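Glucosamine 6-phosphate N-acetyltransferase (Arabidopsis thaliana, PDB 3T90) catalyses acetyl transfer from acetyl-CoA to D-glucosamine 6-phosphate, giving N-acetyl-D-glucosamine 6-phosphate on the way to UDP-N-acetylglucosamine. Local coordinates at residues E3-K17 and V52-A65. Residues are numbered along the deposited sequence; the frame is centred on the assembly and turned at random.
Sequences ETFKIRKLEISDKRK and VICVIEEETSGKIA
Arg8 and Val55, a hydrogen-bonded antiparallel pair, pack on one face of the sheet: Val55 CG2 lies against one face of the guanidinium, offset toward its rim, 3.4 Å from Arg8 NH1. Val55 CG1, the other methyl, meets Leu10 CD1, and Leu10 CD2 rests on Ile53 CD1, where Phe76 of the second subunit also packs. With chi1 at 55°, the Arg8 chain leaves between its backbone N and carbonyl carbon and runs extended over Val55, where NH1 and NH2 take Asp14 end-on, one nitrogen to each oxygen. Arg8 NH2 also meets the anti lone pair of Glu57 OE1 at 2.8 Å, although the two planes stand 86° apart. The extended Lys17 brings NZ to Glu57 OE1 (2.9 Å) on the syn side but tilted out of the carboxylate plane, so two cations share this oxygen. Ile64 CD1 rests against the bonded pair Asp14 OD1 and Arg8 NH2, and Ile64 N bonds Lys17 O, fastening Lys17 to the strand that begins at Lys63. On the other face, Ile7 CG1 lies 3.6 Å from Cys54 SG, while Phe5 CB touches Ile56 CG2. The Phe5 ring reaches Glu58 CG with CE1 (3.4 Å) and has Ala65 CB at its edge; Phe95 meets this ring edge-to-face. Bent at chi2 (-78°), Glu58 turns its carboxylate into the turn, where OE2 accepts from Thr4 N, Thr60 N and Thr60 OG1. Strand 5-9 thus edges the hairpin of 51-58 and 63-74, whose G1 bulge pairs Gly62 and Lys63 with Glu58; the three strands form the antiparallel N-terminal part of the GNAT fold.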
# COMPACT_ATOMS: atom_id res chain seq x y z
N GLU A 3 -32.44 12.59 -3.65
CA GLU A 3 -31.30 11.63 -3.59
C GLU A 3 -31.10 11.02 -2.21
O GLU A 3 -31.14 11.72 -1.20
CB GLU A 3 -30.04 12.34 -4.04
CG GLU A 3 -30.17 12.74 -5.48
CD GLU A 3 -29.27 13.90 -5.87
OE1 GLU A 3 -28.60 14.48 -4.97
OE2 GLU A 3 -29.25 14.20 -7.08
N THR A 4 -30.81 9.71 -2.19
CA THR A 4 -30.67 8.88 -1.02
C THR A 4 -29.44 7.99 -1.28
O THR A 4 -29.27 7.57 -2.40
CB THR A 4 -31.92 7.99 -0.89
OG1 THR A 4 -33.06 8.86 -0.98
CG2 THR A 4 -31.95 7.27 0.46
N PHE A 5 -28.66 7.76 -0.23
CA PHE A 5 -27.32 7.11 -0.36
C PHE A 5 -27.23 5.90 0.55
O PHE A 5 -27.59 5.95 1.75
CB PHE A 5 -26.20 8.14 -0.05
CG PHE A 5 -26.22 9.31 -0.99
CD1 PHE A 5 -25.66 9.23 -2.28
CD2 PHE A 5 -26.86 10.55 -0.64
CE1 PHE A 5 -25.69 10.26 -3.18
CE2 PHE A 5 -26.91 11.59 -1.55
CZ PHE A 5 -26.31 11.49 -2.83
N LYS A 6 -26.77 4.79 -0.02
CA LYS A 6 -26.56 3.56 0.73
C LYS A 6 -25.08 3.16 0.68
O LYS A 6 -24.52 2.93 -0.43
CB LYS A 6 -27.49 2.44 0.26
CG LYS A 6 -29.01 2.58 0.73
CD LYS A 6 -29.89 1.36 0.26
CE LYS A 6 -29.85 0.09 1.23
NZ LYS A 6 -30.39 -1.25 0.65
N ILE A 7 -24.47 3.05 1.87
CA ILE A 7 -23.07 2.64 1.96
C ILE A 7 -22.97 1.12 2.17
O ILE A 7 -23.74 0.54 2.95
CB ILE A 7 -22.26 3.44 3.02
CG1 ILE A 7 -20.79 3.11 2.94
CG2 ILE A 7 -22.76 3.17 4.43
CD1 ILE A 7 -19.93 4.14 3.66
N ARG A 8 -22.05 0.45 1.46
CA ARG A 8 -21.90 -1.02 1.50
C ARG A 8 -20.57 -1.44 0.82
O ARG A 8 -19.74 -0.58 0.50
CB ARG A 8 -23.09 -1.67 0.72
CG ARG A 8 -23.22 -1.13 -0.73
CD ARG A 8 -24.36 -1.95 -1.49
NE ARG A 8 -24.63 -1.37 -2.76
CZ ARG A 8 -23.91 -1.75 -3.84
NH1 ARG A 8 -22.83 -2.55 -3.70
NH2 ARG A 8 -24.25 -1.22 -5.02
N LYS A 9 -20.32 -2.73 0.67
CA LYS A 9 -19.15 -3.16 -0.11
C LYS A 9 -19.47 -3.35 -1.53
O LYS A 9 -20.64 -3.55 -1.95
CB LYS A 9 -18.62 -4.46 0.50
CG LYS A 9 -18.01 -4.23 1.93
CD LYS A 9 -17.70 -5.58 2.53
CE LYS A 9 -17.40 -5.43 4.02
NZ LYS A 9 -18.62 -5.08 4.84
N LEU A 10 -18.44 -3.28 -2.39
CA LEU A 10 -18.60 -3.60 -3.80
C LEU A 10 -19.19 -5.00 -4.00
O LEU A 10 -18.80 -5.97 -3.34
CB LEU A 10 -17.23 -3.51 -4.45
CG LEU A 10 -17.17 -3.69 -5.98
CD1 LEU A 10 -17.78 -2.39 -6.70
CD2 LEU A 10 -15.75 -4.00 -6.39
N GLU A 11 -20.14 -5.11 -4.96
CA GLU A 11 -20.71 -6.39 -5.31
C GLU A 11 -20.50 -6.68 -6.78
O GLU A 11 -20.25 -5.74 -7.59
CB GLU A 11 -22.23 -6.38 -4.96
CG GLU A 11 -22.48 -6.19 -3.45
CD GLU A 11 -22.02 -7.41 -2.62
OE1 GLU A 11 -22.22 -8.54 -3.10
OE2 GLU A 11 -21.36 -7.29 -1.54
N ILE A 12 -20.67 -7.95 -7.16
CA ILE A 12 -20.32 -8.30 -8.58
C ILE A 12 -21.26 -7.62 -9.57
O ILE A 12 -20.82 -7.24 -10.68
CB ILE A 12 -20.20 -9.83 -8.74
CG1 ILE A 12 -19.32 -10.15 -10.01
CG2 ILE A 12 -21.56 -10.46 -8.77
CD1 ILE A 12 -18.66 -11.61 -10.02
N SER A 13 -22.47 -7.27 -9.15
CA SER A 13 -23.42 -6.58 -10.02
C SER A 13 -23.11 -5.14 -10.22
O SER A 13 -23.79 -4.48 -11.00
CB SER A 13 -24.85 -6.77 -9.50
OG SER A 13 -24.87 -6.51 -8.14
N ASP A 14 -22.16 -4.58 -9.44
CA ASP A 14 -21.85 -3.18 -9.60
C ASP A 14 -21.18 -2.84 -10.94
O ASP A 14 -21.13 -1.62 -11.22
CB ASP A 14 -20.96 -2.66 -8.44
CG ASP A 14 -21.78 -2.53 -7.15
OD1 ASP A 14 -22.99 -2.27 -7.21
OD2 ASP A 14 -21.23 -2.66 -6.04
N LYS A 15 -20.79 -3.85 -11.70
CA LYS A 15 -20.32 -3.56 -13.05
C LYS A 15 -21.43 -2.90 -13.90
O LYS A 15 -21.08 -2.16 -14.84
CB LYS A 15 -19.76 -4.82 -13.71
CG LYS A 15 -20.69 -5.91 -13.93
CD LYS A 15 -19.95 -7.11 -14.61
CE LYS A 15 -20.70 -8.36 -14.51
NZ LYS A 15 -20.72 -8.92 -13.11
N ARG A 16 -22.71 -3.07 -13.55
CA ARG A 16 -23.72 -2.40 -14.33
C ARG A 16 -24.20 -1.08 -13.68
O ARG A 16 -25.16 -0.44 -14.20
CB ARG A 16 -24.89 -3.37 -14.62
CG ARG A 16 -25.58 -3.82 -13.43
CD ARG A 16 -26.93 -4.53 -13.77
NE ARG A 16 -27.59 -5.00 -12.56
CZ ARG A 16 -28.41 -4.26 -11.79
NH1 ARG A 16 -28.72 -3.01 -12.13
NH2 ARG A 16 -28.95 -4.80 -10.69
N LYS A 17 -23.52 -0.61 -12.60
CA LYS A 17 -23.97 0.56 -11.87
C LYS A 17 -22.97 1.70 -11.94
O LYS A 17 -22.93 2.55 -11.06
CB LYS A 17 -24.24 0.14 -10.41
CG LYS A 17 -25.47 -0.80 -10.23
CD LYS A 17 -25.78 -1.00 -8.71
CE LYS A 17 -26.99 -1.89 -8.70
NZ LYS A 17 -27.28 -2.21 -7.28
N VAL A 52 -10.76 -4.65 1.12
CA VAL A 52 -12.19 -4.19 1.17
C VAL A 52 -12.38 -2.98 0.20
O VAL A 52 -11.53 -2.12 0.11
CB VAL A 52 -12.70 -3.61 2.60
CG1 VAL A 52 -14.02 -2.74 2.46
CG2 VAL A 52 -12.84 -4.67 3.66
N ILE A 53 -13.40 -3.07 -0.66
CA ILE A 53 -13.79 -1.95 -1.44
C ILE A 53 -15.16 -1.45 -0.97
O ILE A 53 -16.12 -2.26 -0.99
CB ILE A 53 -13.85 -2.27 -2.93
CG1 ILE A 53 -12.47 -2.84 -3.36
CG2 ILE A 53 -14.30 -1.01 -3.73
CD1 ILE A 53 -12.38 -3.15 -4.83
N CYS A 54 -15.27 -0.18 -0.56
CA CYS A 54 -16.53 0.41 -0.10
C CYS A 54 -17.10 1.17 -1.31
O CYS A 54 -16.37 1.85 -2.06
CB CYS A 54 -16.16 1.44 1.01
SG CYS A 54 -17.54 2.44 1.55
N VAL A 55 -18.42 1.05 -1.47
CA VAL A 55 -19.17 1.92 -2.41
C VAL A 55 -20.36 2.55 -1.75
O VAL A 55 -20.94 1.96 -0.78
CB VAL A 55 -19.66 1.13 -3.66
CG1 VAL A 55 -18.50 0.64 -4.52
CG2 VAL A 55 -20.68 0.04 -3.36
N ILE A 56 -20.72 3.72 -2.24
CA ILE A 56 -21.97 4.32 -1.86
C ILE A 56 -22.79 4.40 -3.13
O ILE A 56 -22.37 5.05 -4.10
CB ILE A 56 -21.81 5.70 -1.26
CG1 ILE A 56 -20.96 5.60 -0.03
CG2 ILE A 56 -23.19 6.36 -0.97
CD1 ILE A 56 -20.65 7.02 0.64
N GLU A 57 -24.00 3.80 -3.10
CA GLU A 57 -24.91 3.87 -4.20
C GLU A 57 -25.93 4.97 -3.98
O GLU A 57 -26.45 5.06 -2.87
CB GLU A 57 -25.63 2.50 -4.41
CG GLU A 57 -26.54 2.49 -5.62
CD GLU A 57 -27.26 1.14 -5.87
OE1 GLU A 57 -26.70 0.07 -5.58
OE2 GLU A 57 -28.43 1.17 -6.38
N GLU A 58 -26.17 5.76 -5.03
CA GLU A 58 -27.34 6.72 -4.94
C GLU A 58 -28.52 5.94 -5.54
O GLU A 58 -28.53 5.50 -6.71
CB GLU A 58 -27.03 8.00 -5.68
CG GLU A 58 -28.03 9.12 -5.34
CD GLU A 58 -29.37 8.92 -6.08
OE1 GLU A 58 -29.34 8.76 -7.34
OE2 GLU A 58 -30.40 8.90 -5.34
N GLU A 59 -29.53 5.85 -4.70
CA GLU A 59 -30.66 4.95 -4.90
C GLU A 59 -31.56 5.30 -6.08
O GLU A 59 -31.95 4.42 -6.83
CB GLU A 59 -31.46 4.88 -3.59
CG GLU A 59 -30.77 4.06 -2.51
CD GLU A 59 -31.76 3.60 -1.45
OE1 GLU A 59 -32.84 3.08 -1.84
OE2 GLU A 59 -31.47 3.76 -0.24
N THR A 60 -31.87 6.59 -6.27
CA THR A 60 -32.77 6.98 -7.33
C THR A 60 -32.23 6.68 -8.71
O THR A 60 -32.97 6.19 -9.58
CB THR A 60 -33.34 8.46 -7.14
OG1 THR A 60 -32.32 9.42 -7.45
CG2 THR A 60 -33.82 8.70 -5.73
N SER A 61 -30.93 6.95 -8.93
CA SER A 61 -30.26 6.71 -10.17
C SER A 61 -29.80 5.25 -10.23
O SER A 61 -29.67 4.67 -11.27
CB SER A 61 -29.08 7.68 -10.32
OG SER A 61 -28.09 7.37 -9.35
N GLY A 62 -29.60 4.64 -9.07
CA GLY A 62 -28.99 3.30 -9.02
C GLY A 62 -27.54 3.23 -9.56
O GLY A 62 -27.16 2.21 -10.13
N LYS A 63 -26.78 4.32 -9.42
CA LYS A 63 -25.37 4.37 -9.84
C LYS A 63 -24.52 4.53 -8.59
O LYS A 63 -24.95 5.06 -7.55
CB LYS A 63 -25.10 5.52 -10.80
CG LYS A 63 -25.85 5.47 -12.17
CD LYS A 63 -25.34 4.37 -13.08
CE LYS A 63 -26.40 3.97 -14.15
NZ LYS A 63 -25.99 2.67 -14.78
N ILE A 64 -23.27 4.11 -8.71
CA ILE A 64 -22.33 4.33 -7.62
C ILE A 64 -21.92 5.82 -7.61
O ILE A 64 -21.48 6.39 -8.63
CB ILE A 64 -21.08 3.45 -7.83
CG1 ILE A 64 -21.48 1.97 -8.02
CG2 ILE A 64 -20.05 3.65 -6.67
CD1 ILE A 64 -22.30 1.40 -6.88
N ALA A 65 -22.08 6.42 -6.46
CA ALA A 65 -21.77 7.82 -6.23
C ALA A 65 -20.39 8.11 -5.61
O ALA A 65 -19.84 9.17 -5.73
CB ALA A 65 -22.87 8.40 -5.27
O HOH W 1 -27.23 -0.27 -2.39